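Putative general stress protein 26 (Jannaschia sp., PDB 2QEA) is of unknown function but belongs to the pyridoxamine 5'-phosphate oxidase-like family, whose FMN-binding fold would fit a flavin-dependent oxidoreductase. Local coordinates at residues 7-12 with 74-79; 12-17 with 36-41; 19-24 with 52-57; 56-61 with 82-87. All blocks are in the same frame, centred on the assembly; numbering follows the deposited sequence.

Interaction 1: residues 7-12 with 74-79; sequences HEFWDR and EGLYAD. With CA (calcium ion), chain E.
Arg12 runs alongside the turn that leads into strand 76-87, its aliphatic stem next to the backbone of Glu74. CG is anti to the carbonyl carbon (chi1 -62°), and the chain stays extended to NE. CD therefore comes 3.5 Å from Glu74 O, while Gly75 O lies at the guanidinium edge, 3.4 Å from Arg12 NH1. One helical turn back, Glu8 holds the same group: Arg12 NE and Glu8 OE2 form a 2.8 Å salt bridge, although its hydrogen bond is weak, bent to 118°. Arg12 NH1 also donates to Thr129 O. Gly75 and Leu76, both facing Asp71, form a G1 beta bulge beside Arg12. Toward Phe9 and Ala78 the contact is apolar. Leu76 packs against the flank of the helix, with CD1 3.7 Å from Phe9 CD1 and CD2 3.7 Å from Phe9 O. The phenyl ring, swung anti to its own N (chi1 164°), reaches Ala78 CB with CE1 at 3.9 Å, and Phe160 meets it edge-to-face. Asp11 O and OD1 bind a calcium ion on the same helix. A leucine in place of Arg12 would probably leave the Glu8 carboxylate without its charge mate and Thr129 O without its donor. Arg12 is thus braced by Glu8 within its own helix and reaches strand 114-129 at Thr129 O, while an apolar seam seats the helix on the sheet.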
loop_
_atom_site.group_PDB
_atom_site.type_symbol
_atom_site.label_atom_id
_atom_site.label_comp_id
_atom_site.label_asym_id
_atom_site.label_seq_id
_atom_site.Cartn_x
_atom_site.Cartn_y
_atom_site.Cartn_z
ATOM N N HIS A 7 -12.840 -11.231 9.726
ATOM C CA HIS A 7 -12.230 -11.320 11.070
ATOM C C HIS A 7 -10.697 -11.277 11.001
ATOM O O HIS A 7 -10.070 -10.583 11.798
ATOM C CB HIS A 7 -12.680 -12.579 11.836
ATOM C CG HIS A 7 -14.089 -12.517 12.342
ATOM N ND1 HIS A 7 -15.115 -13.257 11.792
ATOM C CD2 HIS A 7 -14.641 -11.809 13.356
ATOM C CE1 HIS A 7 -16.237 -13.005 12.442
ATOM N NE2 HIS A 7 -15.977 -12.128 13.396
ATOM N N GLU A 8 -10.124 -11.997 10.033
ATOM C CA GLU A 8 -8.668 -12.042 9.819
ATOM C C GLU A 8 -8.087 -10.703 9.335
ATOM O O GLU A 8 -6.922 -10.407 9.617
ATOM C CB GLU A 8 -8.300 -13.174 8.841
ATOM C CG GLU A 8 -6.803 -13.518 8.725
ATOM C CD GLU A 8 -6.182 -14.066 10.007
ATOM O OE1 GLU A 8 -6.908 -14.390 10.968
ATOM O OE2 GLU A 8 -4.945 -14.198 10.054
ATOM N N PHE A 9 -8.879 -9.923 8.589
ATOM C CA PHE A 9 -8.478 -8.574 8.156
ATOM C C PHE A 9 -8.231 -7.684 9.389
ATOM O O PHE A 9 -7.163 -7.079 9.508
ATOM C CB PHE A 9 -9.515 -7.946 7.196
ATOM C CG PHE A 9 -9.366 -6.454 7.019
ATOM C CD1 PHE A 9 -8.467 -5.931 6.089
ATOM C CD2 PHE A 9 -10.122 -5.570 7.802
ATOM C CE1 PHE A 9 -8.325 -4.546 5.932
ATOM C CE2 PHE A 9 -9.985 -4.188 7.661
ATOM C CZ PHE A 9 -9.090 -3.672 6.725
ATOM N N TRP A 10 -9.219 -7.625 10.287
ATOM C CA TRP A 10 -9.114 -6.846 11.540
ATOM C C TRP A 10 -8.039 -7.410 12.472
ATOM O O TRP A 10 -7.396 -6.659 13.208
ATOM C CB TRP A 10 -10.446 -6.796 12.299
ATOM C CG TRP A 10 -11.535 -6.096 11.565
ATOM C CD1 TRP A 10 -12.644 -6.663 11.013
ATOM C CD2 TRP A 10 -11.611 -4.697 11.277
ATOM N NE1 TRP A 10 -13.418 -5.705 10.413
ATOM C CE2 TRP A 10 -12.811 -4.486 10.556
ATOM C CE3 TRP A 10 -10.788 -3.596 11.564
ATOM C CZ2 TRP A 10 -13.211 -3.215 10.112
ATOM C CZ3 TRP A 10 -11.185 -2.325 11.126
ATOM C CH2 TRP A 10 -12.388 -2.150 10.403
ATOM N N ASP A 11 -7.872 -8.732 12.433
ATOM C CA ASP A 11 -6.864 -9.442 13.213
ATOM C C ASP A 11 -5.458 -8.947 12.852
ATOM O O ASP A 11 -4.686 -8.602 13.747
ATOM C CB ASP A 11 -6.987 -10.958 12.962
ATOM C CG ASP A 11 -6.177 -11.803 13.917
ATOM O OD1 ASP A 11 -5.503 -11.293 14.833
ATOM O OD2 ASP A 11 -6.215 -13.042 13.770
ATOM N N ARG A 12 -5.152 -8.882 11.559
ATOM C CA ARG A 12 -3.823 -8.464 11.084
ATOM C C ARG A 12 -3.600 -6.958 10.930
ATOM O O ARG A 12 -2.448 -6.517 11.004
ATOM C CB ARG A 12 -3.494 -9.174 9.777
ATOM C CG ARG A 12 -3.428 -10.668 9.944
ATOM C CD ARG A 12 -3.036 -11.313 8.666
ATOM N NE ARG A 12 -2.952 -12.767 8.782
ATOM C CZ ARG A 12 -2.685 -13.590 7.769
ATOM N NH1 ARG A 12 -2.425 -13.122 6.548
ATOM N NH2 ARG A 12 -2.651 -14.905 7.986
ATOM N N GLU A 74 2.924 -8.840 7.478
ATOM C CA GLU A 74 1.645 -9.421 7.912
ATOM C C GLU A 74 0.918 -10.199 6.812
ATOM O O GLU A 74 0.078 -11.041 7.124
ATOM C CB GLU A 74 0.723 -8.322 8.470
ATOM C CG GLU A 74 1.246 -7.676 9.755
ATOM C CD GLU A 74 1.349 -8.667 10.910
ATOM O OE1 GLU A 74 0.338 -9.343 11.211
ATOM O OE2 GLU A 74 2.433 -8.756 11.525
ATOM N N GLY A 75 1.242 -9.934 5.545
ATOM C CA GLY A 75 0.579 -10.589 4.416
ATOM C C GLY A 75 -0.873 -10.158 4.274
ATOM O O GLY A 75 -1.734 -10.986 3.968
ATOM N N LEU A 76 -1.134 -8.869 4.522
ATOM C CA LEU A 76 -2.463 -8.269 4.423
ATOM C C LEU A 76 -2.413 -7.233 3.311
ATOM O O LEU A 76 -1.628 -6.283 3.382
ATOM C CB LEU A 76 -2.861 -7.598 5.742
ATOM C CG LEU A 76 -4.243 -6.930 5.816
ATOM C CD1 LEU A 76 -5.364 -7.920 5.516
ATOM C CD2 LEU A 76 -4.443 -6.296 7.177
ATOM N N TYR A 77 -3.237 -7.442 2.285
ATOM C CA TYR A 77 -3.348 -6.543 1.133
ATOM C C TYR A 77 -4.836 -6.255 0.983
ATOM O O TYR A 77 -5.641 -7.191 1.010
ATOM C CB TYR A 77 -2.771 -7.202 -0.124
ATOM C CG TYR A 77 -1.390 -7.787 0.087
ATOM C CD1 TYR A 77 -0.240 -7.016 -0.114
ATOM C CD2 TYR A 77 -1.231 -9.113 0.522
ATOM C CE1 TYR A 77 1.044 -7.556 0.099
ATOM C CE2 TYR A 77 0.045 -9.661 0.740
ATOM C CZ TYR A 77 1.176 -8.878 0.527
ATOM O OH TYR A 77 2.425 -9.415 0.737
ATOM N N ALA A 78 -5.204 -4.980 0.854
ATOM C CA ALA A 78 -6.617 -4.599 0.775
ATOM C C ALA A 78 -6.855 -3.219 0.178
ATOM O O ALA A 78 -6.168 -2.274 0.545
ATOM C CB ALA A 78 -7.237 -4.653 2.168
ATOM N N ASP A 79 -7.806 -3.132 -0.753
ATOM C CA ASP A 79 -8.265 -1.872 -1.332
ATOM C C ASP A 79 -9.680 -1.737 -0.768
ATOM O O ASP A 79 -10.566 -2.499 -1.155
ATOM C CB ASP A 79 -8.261 -1.925 -2.868
ATOM C CG ASP A 79 -8.704 -0.611 -3.522
ATOM O OD1 ASP A 79 -8.905 0.408 -2.825
ATOM O OD2 ASP A 79 -8.847 -0.593 -4.761
HETATM CA CA CA E . -4.521 -9.292 16.038
HETATM O O HOH W 1 -1.893 -8.810 16.321
#

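Interaction 2: residues 12-17 with 36-41; sequences RLEDVR and TDDDAP. With CA (calcium ion), chain D; CA (calcium ion), chain E.
Glu14 lays its CG beside the hydroxyl of Thr36, with Glu14 CG and Thr36 OG1 3.7 Å apart, before its extended chain carries the carboxylate on to Asp38. There the backbone does the gripping: Asp38 N donates to Glu14 OE2 at 2.9 Å, nearly straight at 170° but coming from above the carboxylate plane. Asp38 CG sits between its own N and carbonyl carbon (chi1 62°), which folds the second carboxylate back over the first. Carboxylates this close would be expected to repel, and the two calcium ions they bind probably offset that. One is bound by Glu14 OE1 at 2.4 Å and Asp38 OD2 at 2.6 Å, together with Asp11 and a water; the other is held by Glu14 OE2 at 2.6 Å and Asp38 OD1, at a longer 2.8 Å. Behind the site, one water joins Leu13 O to Thr36 OG1, and another joins Thr36 N to Glu14 O. The loop is shaped from within by Asp37, whose OD1 accepts from Asp39 N at 3.2 Å in an Asx turn. An alanine at Asp37 would lose that acceptor and is likely to leave the turn carrying Asp38 freer to move against the metals. Glu14, in the turn that follows helix 2-13, and Asp38, in the loop, each give one carboxylate oxygen to each ion, which makes this a carboxylate-bridged pair of calcium ions.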
loop_
_atom_site.group_PDB
_atom_site.type_symbol
_atom_site.label_atom_id
_atom_site.label_comp_id
_atom_site.label_asym_id
_atom_site.label_seq_id
_atom_site.Cartn_x
_atom_site.Cartn_y
_atom_site.Cartn_z
ATOM N N ARG A 12 -5.152 -8.882 11.559
ATOM C CA ARG A 12 -3.823 -8.464 11.084
ATOM C C ARG A 12 -3.600 -6.958 10.930
ATOM O O ARG A 12 -2.448 -6.517 11.004
ATOM C CB ARG A 12 -3.494 -9.174 9.777
ATOM C CG ARG A 12 -3.428 -10.668 9.944
ATOM C CD ARG A 12 -3.036 -11.313 8.666
ATOM N NE ARG A 12 -2.952 -12.767 8.782
ATOM C CZ ARG A 12 -2.685 -13.590 7.769
ATOM N NH1 ARG A 12 -2.425 -13.122 6.548
ATOM N NH2 ARG A 12 -2.651 -14.905 7.986
ATOM N N LEU A 13 -4.673 -6.183 10.732
ATOM C CA LEU A 13 -4.576 -4.716 10.544
ATOM C C LEU A 13 -3.905 -3.949 11.700
ATOM O O LEU A 13 -3.315 -2.892 11.470
ATOM C CB LEU A 13 -5.957 -4.108 10.224
ATOM C CG LEU A 13 -6.066 -2.612 9.886
ATOM C CD1 LEU A 13 -5.148 -2.232 8.739
ATOM C CD2 LEU A 13 -7.501 -2.255 9.551
ATOM N N GLU A 14 -3.988 -4.489 12.917
ATOM C CA GLU A 14 -3.341 -3.911 14.114
ATOM C C GLU A 14 -1.830 -3.746 13.981
ATOM O O GLU A 14 -1.281 -2.710 14.364
ATOM C CB GLU A 14 -3.564 -4.807 15.322
ATOM C CG GLU A 14 -4.980 -4.890 15.798
ATOM C CD GLU A 14 -5.102 -5.837 16.948
ATOM O OE1 GLU A 14 -4.690 -7.011 16.814
ATOM O OE2 GLU A 14 -5.629 -5.433 18.006
ATOM N N ASP A 15 -1.178 -4.789 13.463
ATOM C CA ASP A 15 0.278 -4.793 13.242
ATOM C C ASP A 15 0.744 -4.045 11.974
ATOM O O ASP A 15 1.952 -3.938 11.746
ATOM C CB ASP A 15 0.812 -6.237 13.235
ATOM C CG ASP A 15 0.696 -6.927 14.596
ATOM O OD1 ASP A 15 -0.109 -6.493 15.449
ATOM O OD2 ASP A 15 1.419 -7.924 14.807
ATOM N N VAL A 16 -0.192 -3.535 11.163
ATOM C CA VAL A 16 0.127 -2.770 9.949
ATOM C C VAL A 16 0.460 -1.333 10.383
ATOM O O VAL A 16 -0.414 -0.611 10.866
ATOM C CB VAL A 16 -1.046 -2.790 8.932
ATOM C CG1 VAL A 16 -0.692 -2.018 7.679
ATOM C CG2 VAL A 16 -1.412 -4.231 8.565
ATOM N N ARG A 17 1.724 -0.940 10.223
ATOM C CA ARG A 17 2.199 0.394 10.626
ATOM C C ARG A 17 1.717 1.532 9.727
ATOM O O ARG A 17 1.473 2.637 10.224
ATOM C CB ARG A 17 3.734 0.429 10.694
ATOM N N THR A 36 -5.904 0.618 15.283
ATOM C CA THR A 36 -7.074 -0.242 15.510
ATOM C C THR A 36 -6.868 -1.185 16.694
ATOM O O THR A 36 -5.760 -1.308 17.230
ATOM C CB THR A 36 -7.418 -1.093 14.255
ATOM O OG1 THR A 36 -6.348 -2.004 13.967
ATOM C CG2 THR A 36 -7.668 -0.215 13.035
ATOM N N ASP A 37 -7.965 -1.814 17.103
ATOM C CA ASP A 37 -7.979 -2.806 18.176
ATOM C C ASP A 37 -8.979 -3.875 17.734
ATOM O O ASP A 37 -10.150 -3.557 17.516
ATOM C CB ASP A 37 -8.391 -2.148 19.500
ATOM C CG ASP A 37 -8.100 -3.018 20.727
ATOM O OD1 ASP A 37 -8.061 -4.266 20.635
ATOM O OD2 ASP A 37 -7.918 -2.428 21.813
ATOM N N ASP A 38 -8.520 -5.126 17.604
ATOM C CA ASP A 38 -9.393 -6.240 17.158
ATOM C C ASP A 38 -10.450 -6.690 18.191
ATOM O O ASP A 38 -11.290 -7.527 17.869
ATOM C CB ASP A 38 -8.608 -7.425 16.537
ATOM C CG ASP A 38 -7.632 -8.100 17.495
ATOM O OD1 ASP A 38 -7.504 -7.703 18.675
ATOM O OD2 ASP A 38 -6.951 -9.037 17.030
ATOM N N ASP A 39 -10.372 -6.169 19.422
ATOM C CA ASP A 39 -11.428 -6.353 20.432
ATOM C C ASP A 39 -12.662 -5.522 20.041
ATOM O O ASP A 39 -13.788 -5.955 20.279
ATOM C CB ASP A 39 -10.953 -5.946 21.838
ATOM C CG ASP A 39 -9.846 -6.849 22.384
ATOM O OD1 ASP A 39 -9.293 -7.687 21.632
ATOM O OD2 ASP A 39 -9.526 -6.711 23.585
ATOM N N ALA A 40 -12.431 -4.342 19.449
ATOM C CA ALA A 40 -13.480 -3.431 18.968
ATOM C C ALA A 40 -13.295 -3.128 17.462
ATOM O O ALA A 40 -12.875 -2.023 17.097
ATOM C CB ALA A 40 -13.464 -2.140 19.793
ATOM N N PRO A 41 -13.588 -4.115 16.582
ATOM C CA PRO A 41 -13.463 -3.898 15.135
ATOM C C PRO A 41 -14.632 -3.087 14.568
ATOM O O PRO A 41 -15.669 -2.951 15.227
ATOM C CB PRO A 41 -13.483 -5.321 14.574
ATOM C CG PRO A 41 -14.351 -6.060 15.510
ATOM C CD PRO A 41 -14.063 -5.482 16.872
HETATM CA CA CA D . -4.963 -7.272 19.775
HETATM CA CA CA E . -4.521 -9.292 16.038
HETATM O O HOH W 2 -4.102 -0.695 12.856
HETATM O O HOH W 3 -2.972 -0.610 15.364
HETATM O O HOH W 1 -1.893 -8.810 16.321
#

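Interaction 3: residues 19-24 with 52-57; sequences GMLGIK and TDLAKG
Leu54 reaches from helix 53-57 to strand 19-23 and meets Leu21, Gly22 and Ile23 in turn. Its CB leaves the helix without touching the strand. CG, anti to the carbonyl carbon (chi1 -68°), then turns the side chain inward, and the contact is made by the two methyls of the fork. CD1 approaches Leu21 CD2 at 4.0 Å. CD2 settles over the bare backbone of Gly22, 3.9 Å from its CA, and is equally near Ile23 CG1, at 3.9 Å. Leu54 and Ile23 slide past each other in opposite directions, and the isoleucine reaches on to Gly57, one turn further along the helix. Its CD1 ends 3.7 Å from Gly57 CA, and the fit leaves no room for a side chain there, since a beta carbon on Gly57 would clash with Ile23 CD1. The short segments run at 36° to each other, with their axes 8.9 Å apart. No hydrogen bond links them; Thr52, at the N-cap position, instead ties the start of the helix to Thr48 and Ala49. Around the leucine lie Ile30, Met32, Leu84 and Leu117, while Phe67 and Phe119 press on Leu21. Residues from several strands of a curled antiparallel sheet thus meet round one helical leucine, consistent with the interior of the split barrel known in FMN-binding relatives, with helix 53-57 covering part of it.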
loop_
_atom_site.group_PDB
_atom_site.type_symbol
_atom_site.label_atom_id
_atom_site.label_comp_id
_atom_site.label_asym_id
_atom_site.label_seq_id
_atom_site.Cartn_x
_atom_site.Cartn_y
_atom_site.Cartn_z
ATOM N N GLY A 19 -0.565 2.831 5.897
ATOM C CA GLY A 19 -1.617 2.646 4.898
ATOM C C GLY A 19 -1.780 3.922 4.088
ATOM O O GLY A 19 -1.342 4.989 4.522
HETATM N N MSE A 20 -2.409 3.806 2.920
HETATM C CA MSE A 20 -2.591 4.928 1.991
HETATM C C MSE A 20 -4.051 5.379 2.031
HETATM O O MSE A 20 -4.929 4.671 1.528
HETATM C CB MSE A 20 -2.163 4.501 0.586
HETATM C CG MSE A 20 -0.709 4.047 0.491
HETATM SE SE MSE A 20 0.567 5.487 0.720
HETATM C CE MSE A 20 0.205 6.482 -0.921
ATOM N N LEU A 21 -4.292 6.553 2.625
ATOM C CA LEU A 21 -5.642 7.105 2.838
ATOM C C LEU A 21 -5.951 8.298 1.935
ATOM O O LEU A 21 -5.056 9.066 1.578
ATOM C CB LEU A 21 -5.778 7.538 4.301
ATOM C CG LEU A 21 -7.124 8.041 4.839
ATOM C CD1 LEU A 21 -8.220 6.990 4.697
ATOM C CD2 LEU A 21 -6.961 8.450 6.296
ATOM N N GLY A 22 -7.232 8.458 1.599
ATOM C CA GLY A 22 -7.680 9.564 0.754
ATOM C C GLY A 22 -9.190 9.678 0.603
ATOM O O GLY A 22 -9.911 8.687 0.753
ATOM N N ILE A 23 -9.648 10.900 0.317
ATOM C CA ILE A 23 -11.064 11.209 0.077
ATOM C C ILE A 23 -11.274 11.045 -1.427
ATOM O O ILE A 23 -10.455 11.531 -2.212
ATOM C CB ILE A 23 -11.424 12.653 0.524
ATOM C CG1 ILE A 23 -11.132 12.840 2.020
ATOM C CG2 ILE A 23 -12.891 12.963 0.238
ATOM C CD1 ILE A 23 -11.381 14.234 2.538
ATOM N N LYS A 24 -12.356 10.370 -1.824
ATOM C CA LYS A 24 -12.641 10.105 -3.251
ATOM C C LYS A 24 -12.874 11.383 -4.057
ATOM O O LYS A 24 -13.643 12.251 -3.638
ATOM C CB LYS A 24 -13.828 9.152 -3.423
ATOM C CG LYS A 24 -13.536 7.737 -2.968
ATOM C CD LYS A 24 -14.692 6.804 -3.294
ATOM C CE LYS A 24 -14.370 5.362 -2.940
ATOM N NZ LYS A 24 -13.236 4.815 -3.754
ATOM N N THR A 52 -4.251 19.959 7.596
ATOM C CA THR A 52 -4.084 19.035 6.455
ATOM C C THR A 52 -5.329 18.980 5.564
ATOM O O THR A 52 -6.423 19.375 5.980
ATOM C CB THR A 52 -3.736 17.589 6.909
ATOM O OG1 THR A 52 -4.787 17.064 7.731
ATOM C CG2 THR A 52 -2.425 17.557 7.680
ATOM N N ASP A 53 -5.148 18.471 4.345
ATOM C CA ASP A 53 -6.238 18.361 3.360
ATOM C C ASP A 53 -7.324 17.364 3.779
ATOM O O ASP A 53 -8.510 17.625 3.551
ATOM C CB ASP A 53 -5.699 18.008 1.961
ATOM C CG ASP A 53 -4.771 19.082 1.385
ATOM O OD1 ASP A 53 -4.509 20.109 2.050
ATOM O OD2 ASP A 53 -4.292 18.889 0.249
ATOM N N LEU A 54 -6.918 16.240 4.382
ATOM C CA LEU A 54 -7.871 15.234 4.897
ATOM C C LEU A 54 -8.757 15.794 6.023
ATOM O O LEU A 54 -9.953 15.496 6.064
ATOM C CB LEU A 54 -7.152 13.964 5.389
ATOM C CG LEU A 54 -6.460 13.085 4.346
ATOM C CD1 LEU A 54 -5.662 11.987 5.036
ATOM C CD2 LEU A 54 -7.464 12.488 3.360
ATOM N N ALA A 55 -8.163 16.593 6.917
ATOM C CA ALA A 55 -8.893 17.235 8.023
ATOM C C ALA A 55 -9.898 18.259 7.491
ATOM O O ALA A 55 -11.079 18.216 7.849
ATOM C CB ALA A 55 -7.930 17.902 9.001
ATOM N N LYS A 56 -9.420 19.162 6.631
ATOM C CA LYS A 56 -10.277 20.182 5.996
ATOM C C LYS A 56 -11.350 19.570 5.083
ATOM O O LYS A 56 -12.454 20.103 4.997
ATOM C CB LYS A 56 -9.443 21.212 5.216
ATOM C CG LYS A 56 -8.543 22.084 6.099
ATOM C CD LYS A 56 -7.813 23.185 5.322
ATOM C CE LYS A 56 -6.823 22.641 4.291
ATOM N NZ LYS A 56 -6.010 23.729 3.672
ATOM N N GLY A 57 -11.018 18.460 4.417
ATOM C CA GLY A 57 -11.950 17.745 3.538
ATOM C C GLY A 57 -13.159 17.136 4.236
ATOM O O GLY A 57 -14.230 17.042 3.633
#

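Interaction 4: residues 56-61 with 82-87; sequences KGVAAG and GTLERS
Val58 pushes its two methyls against the backbone of strand 76-87, and Leu84 is the side chain it meets. CG1 does most of the touching: it lies 3.6 Å from Leu84 O and 3.9 Å from Leu84 CG, with Leu84 CD2 no farther away. The two side chains cross at about a right angle. CG2 rests 4.0 Å from Arg86 N, and between the methyls Val58 CB stands 4.1 Å from Glu85 CA. The fork thus lies along the strand, CG1 at Leu84 and CG2 farther on; with CG1 anti to the carbonyl carbon (chi1 -56°), CG2 falls between N and C. Beside this apolar patch a single water joins the two backbones, donating to Val58 O at 2.7 Å and accepting from Arg86 N at 2.8 Å. In the conformer given, one of two, the bent chain of Arg86 brings the edge of its guanidinium near Lys56 N, a loose and doubtful approach.

The next shell fixes both partners. Val58 is the first residue to leave helical geometry after helix 53-57, and Ile23 and Leu117 also pack on it. Leu84 is held by Leu21, Ile23, Leu54 and Leu117, and its backbone bonds to Gln63, while Glu85 bonds to Lys118 on the other neighbouring strand. The water takes up Arg86 N two residues beyond Leu84. The direct contact is therefore one of apolar fit and van der Waals touch, and one water satisfies a carbonyl and an amide that do not bond to each other directly.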
loop_
_atom_site.group_PDB
_atom_site.type_symbol
_atom_site.label_atom_id
_atom_site.label_comp_id
_atom_site.label_asym_id
_atom_site.label_seq_id
_atom_site.Cartn_x
_atom_site.Cartn_y
_atom_site.Cartn_z
ATOM N N LYS A 56 -9.420 19.162 6.631
ATOM C CA LYS A 56 -10.277 20.182 5.996
ATOM C C LYS A 56 -11.350 19.570 5.083
ATOM O O LYS A 56 -12.454 20.103 4.997
ATOM C CB LYS A 56 -9.443 21.212 5.216
ATOM C CG LYS A 56 -8.543 22.084 6.099
ATOM C CD LYS A 56 -7.813 23.185 5.322
ATOM C CE LYS A 56 -6.823 22.641 4.291
ATOM N NZ LYS A 56 -6.010 23.729 3.672
ATOM N N GLY A 57 -11.018 18.460 4.417
ATOM C CA GLY A 57 -11.950 17.745 3.538
ATOM C C GLY A 57 -13.159 17.136 4.236
ATOM O O GLY A 57 -14.230 17.042 3.633
ATOM N N VAL A 58 -12.981 16.722 5.496
ATOM C CA VAL A 58 -14.049 16.132 6.326
ATOM C C VAL A 58 -14.567 17.080 7.433
ATOM O O VAL A 58 -15.289 16.631 8.331
ATOM C CB VAL A 58 -13.592 14.775 6.957
ATOM C CG1 VAL A 58 -13.141 13.807 5.869
ATOM C CG2 VAL A 58 -12.485 14.973 8.000
ATOM N N ALA A 59 -14.224 18.375 7.356
ATOM C CA ALA A 59 -14.650 19.383 8.350
ATOM C C ALA A 59 -16.159 19.650 8.304
ATOM O O ALA A 59 -16.802 19.734 9.351
ATOM C CB ALA A 59 -13.877 20.693 8.161
ATOM N N ALA A 60 -16.704 19.783 7.092
ATOM C CA ALA A 60 -18.148 19.990 6.882
ATOM C C ALA A 60 -18.992 18.754 7.245
ATOM O O ALA A 60 -20.122 18.902 7.712
ATOM C CB ALA A 60 -18.429 20.416 5.440
ATOM N N GLY A 61 -18.445 17.554 7.026
ATOM C CA GLY A 61 -19.138 16.292 7.348
ATOM C C GLY A 61 -18.492 15.051 6.734
ATOM O O GLY A 61 -17.452 15.170 6.077
ATOM N N GLY A 82 -14.973 3.209 1.804
ATOM C CA GLY A 82 -15.599 3.529 3.085
ATOM C C GLY A 82 -16.008 4.978 3.244
ATOM O O GLY A 82 -16.265 5.661 2.254
ATOM N N THR A 83 -16.070 5.427 4.500
ATOM C CA THR A 83 -16.457 6.792 4.861
ATOM C C THR A 83 -15.458 7.352 5.878
ATOM O O THR A 83 -15.238 6.730 6.918
ATOM C CB THR A 83 -17.866 6.810 5.493
ATOM O OG1 THR A 83 -18.798 6.171 4.610
ATOM C CG2 THR A 83 -18.331 8.241 5.774
ATOM N N LEU A 84 -14.863 8.509 5.566
ATOM C CA LEU A 84 -13.926 9.208 6.459
ATOM C C LEU A 84 -14.674 10.382 7.102
ATOM O O LEU A 84 -15.459 11.059 6.433
ATOM C CB LEU A 84 -12.704 9.718 5.687
ATOM C CG LEU A 84 -11.534 10.296 6.493
ATOM C CD1 LEU A 84 -10.892 9.229 7.372
ATOM C CD2 LEU A 84 -10.493 10.900 5.561
ATOM N N GLU A 85 -14.417 10.617 8.391
ATOM C CA GLU A 85 -15.067 11.698 9.143
ATOM C C GLU A 85 -14.294 12.126 10.387
ATOM O O GLU A 85 -13.415 11.397 10.856
ATOM C CB GLU A 85 -16.476 11.258 9.576
ATOM C CG GLU A 85 -16.516 10.004 10.464
ATOM C CD GLU A 85 -17.926 9.572 10.827
ATOM O OE1 GLU A 85 -18.715 10.417 11.302
ATOM O OE2 GLU A 85 -18.235 8.372 10.668
ATOM N N ARG A 86 -14.651 13.308 10.902
ATOM C CA ARG A 86 -14.104 13.872 12.139
ATOM C C ARG A 86 -14.692 13.062 13.304
ATOM O O ARG A 86 -15.848 12.638 13.220
ATOM C CB ARG A 86 -14.570 15.336 12.295
ATOM C CG ARG A 86 -13.658 16.276 13.080
ATOM C CD ARG A 86 -12.588 16.893 12.179
ATOM N NE ARG A 86 -12.025 18.126 12.736
ATOM C CZ ARG A 86 -11.200 18.965 12.095
ATOM N NH1 ARG A 86 -10.787 18.725 10.845
ATOM N NH2 ARG A 86 -10.776 20.066 12.714
ATOM N N SER A 87 -13.930 12.896 14.383
ATOM C CA SER A 87 -14.415 12.222 15.587
ATOM C C SER A 87 -14.019 13.048 16.806
ATOM O O SER A 87 -12.856 13.444 16.928
ATOM C CB SER A 87 -13.850 10.811 15.705
ATOM O OG SER A 87 -14.427 10.147 16.817
HETATM O O HOH W 4 -16.693 14.570 9.404
#

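Overall arrangement
From the N terminus, interaction 1 opens on helix 2-13 and closes some sixty residues later on strand 76-87, making the widest loop of the four. Within it, interaction 2 closes a shorter loop from the end of the same helix to residues 36-41; the two share Arg12 and one calcium ion. Interaction 3, also inside that span, starts on strand 19-23 and crosses interaction 2 before ending on helix 53-57. Interaction 4 begins where interaction 3 ends, follows interaction 2 in series, and crosses interaction 1 by returning to strand 76-87. That strand carries the N-terminal helix on one part and helix 53-57 on another, the two contacts' centres about 24 Å apart.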